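Local coordinates for protein putative esterase Rv1847/MT1895 (Mycobacterium tuberculosis, PDB 3S4K) that probably hydrolyses acyl-CoA thioesters, as a hotdog-fold member of the PaaI thioesterase family, at residues M62-S65 and I66-A70. Sequence-based numbering, arbitrary orientation. Where two conformers were deposited one is given.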
ATOM      1  N   MET A  62       1.163   4.929   3.945  1.00  8.40           N
ATOM      2  CA  MET A  62       0.829   6.199   4.608  0.50  8.26           C
ATOM      3  C   MET A  62      -0.666   6.285   4.867  1.00  8.13           C
ATOM      4  O   MET A  62      -1.126   6.594   5.981  1.00  7.24           O
ATOM      5  CB  MET A  62       1.192   7.391   3.719  0.50  9.07           C
ATOM      6  CG  MET A  62       2.591   7.929   3.850  0.50 10.14           C
ATOM      7  SD  MET A  62       2.664   9.560   3.054  0.50 13.44           S
ATOM      8  CE  MET A  62       1.864  10.635   4.240  0.50 10.54           C
ATOM      9  N   ILE A  63      -1.431   6.008   3.824  1.00  7.16           N
ATOM     10  CA  ILE A  63      -2.886   6.037   3.874  1.00  6.86           C
ATOM     11  C   ILE A  63      -3.366   5.024   4.908  1.00  7.21           C
ATOM     12  O   ILE A  63      -4.205   5.329   5.735  1.00  6.80           O
ATOM     13  CB  ILE A  63      -3.460   5.815   2.445  1.00  6.29           C
ATOM     14  CG1 ILE A  63      -3.289   7.097   1.637  1.00  7.87           C
ATOM     15  CG2 ILE A  63      -4.950   5.307   2.453  1.00  6.31           C
ATOM     16  CD1 ILE A  63      -3.292   6.892   0.138  1.00  9.44           C
ATOM     17  N   GLU A  64      -2.774   3.839   4.911  1.00  6.46           N
ATOM     18  CA  GLU A  64      -3.169   2.797   5.869  1.00  7.54           C
ATOM     19  C   GLU A  64      -2.934   3.226   7.321  1.00  7.81           C
ATOM     20  O   GLU A  64      -3.822   3.080   8.183  1.00  7.84           O
ATOM     21  CB  GLU A  64      -2.413   1.500   5.543  1.00  7.63           C
ATOM     22  CG  GLU A  64      -2.799   0.297   6.412  1.00  9.87           C
ATOM     23  CD  GLU A  64      -4.138  -0.310   6.060  1.00 13.16           C
ATOM     24  OE1 GLU A  64      -4.743   0.087   5.038  1.00 10.22           O
ATOM     25  OE2 GLU A  64      -4.587  -1.205   6.827  1.00 17.73           O
ATOM     26  N   SER A  65      -1.751   3.783   7.585  1.00  8.55           N
ATOM     27  CA  SER A  65      -1.371   4.229   8.922  0.50  8.19           C
ATOM     28  C   SER A  65      -2.263   5.348   9.443  1.00  7.96           C
ATOM     29  O   SER A  65      -2.759   5.305  10.566  1.00  7.58           O
ATOM     30  CB  SER A  65       0.081   4.722   8.935  0.50  8.45           C
ATOM     31  OG  SER A  65       0.984   3.636   8.970  0.50  8.73           O
ATOM     32  N   ILE A  66      -2.446   6.373   8.637  1.00  7.45           N
ATOM     33  CA  ILE A  66      -3.181   7.565   9.109  1.00  6.72           C
ATOM     34  C   ILE A  66      -4.635   7.192   9.392  1.00  7.69           C
ATOM     35  O   ILE A  66      -5.198   7.545  10.432  1.00  7.69           O
ATOM     36  CB  ILE A  66      -3.045   8.755   8.112  1.00  7.80           C
ATOM     37  CG1 ILE A  66      -1.571   9.128   7.938  1.00  6.64           C
ATOM     38  CG2 ILE A  66      -3.816  10.007   8.656  1.00  5.52           C
ATOM     39  CD1 ILE A  66      -1.265  10.175   6.837  1.00  9.00           C
ATOM     40  N   ALA A  67      -5.248   6.446   8.476  1.00  7.96           N
ATOM     41  CA  ALA A  67      -6.610   5.941   8.650  1.00  8.43           C
ATOM     42  C   ALA A  67      -6.769   5.036   9.875  1.00  8.50           C
ATOM     43  O   ALA A  67      -7.731   5.174  10.648  1.00  8.86           O
ATOM     44  CB  ALA A  67      -7.052   5.190   7.386  1.00  8.74           C
ATOM     45  N   SER A  68      -5.859   4.074  10.041  1.00  8.73           N
ATOM     46  CA  SER A  68      -5.976   3.147  11.162  1.00  9.03           C
ATOM     47  C   SER A  68      -5.839   3.861  12.495  1.00  8.59           C
ATOM     48  O   SER A  68      -6.546   3.518  13.435  1.00  8.31           O
ATOM     49  CB  SER A  68      -4.958   2.002  11.074  1.00  9.61           C
ATOM     50  OG  SER A  68      -4.995   1.392   9.802  1.00 13.01           O
ATOM     51  N   MET A  69      -4.962   4.875  12.589  1.00  7.86           N
ATOM     52  CA  MET A  69      -4.782   5.569  13.864  1.00  8.16           C
ATOM     53  C   MET A  69      -6.012   6.439  14.178  1.00  7.62           C
ATOM     54  O   MET A  69      -6.484   6.464  15.324  1.00  7.31           O
ATOM     55  CB  MET A  69      -3.490   6.398  13.877  1.00  8.93           C
ATOM     56  CG  MET A  69      -2.224   5.545  13.785  1.00 11.51           C
ATOM     57  SD  MET A  69      -2.002   4.385  15.163  1.00 19.18           S
ATOM     58  CE  MET A  69      -2.186   5.531  16.470  1.00 15.13           C
ATOM     59  N   ALA A  70      -6.563   7.099  13.158  1.00  7.64           N
ATOM     60  CA  ALA A  70      -7.811   7.856  13.319  1.00  7.74           C
ATOM     61  C   ALA A  70      -8.923   6.906  13.808  1.00  7.62           C
ATOM     62  O   ALA A  70      -9.705   7.227  14.728  1.00  8.00           O
ATOM     63  CB  ALA A  70      -8.219   8.537  11.998  1.00  8.48           C
TER
HETATM   64  O   HOH W   1      -4.780  -1.246   9.269  1.00 31.39           O
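S68 turns its hydroxyl back onto the preceding helical turn, where OG donates to E64 O at 2.6 Å. The same carbonyl also takes S68 N at 2.9 Å, one donor lying above and the other below the carbonyl plane. With chi1 of S68 at -51°, OG stands beside its own backbone N, within range of that oxygen. One water donates to S68 OG at 2.7 Å. Its approach to E64 OE2, at 2.4 Å, is unusually short, and a water link between the two side chains is therefore uncertain. Along another side of the helix the side chains of M62 and I66 run alongside each other in the same direction, with CE of M62, in the conformer given, 4.1 Å from CD1 of I66. The other carboxylate oxygen of E64, OE1, is held by N89, and F93 of the second subunit packs on this side chain. In the conformer given, S65 OG is hydrogen-bonded to D22 and to H55 of the second subunit, so this turn also faces the dimer interface. Helix 56-75 is the central helix of the hotdog fold, wrapped by the antiparallel sheet: I63 and A67 rest on V120 and V135 of strands 115-123 and 129-140, while M62 and I66 pack against strand 36-43.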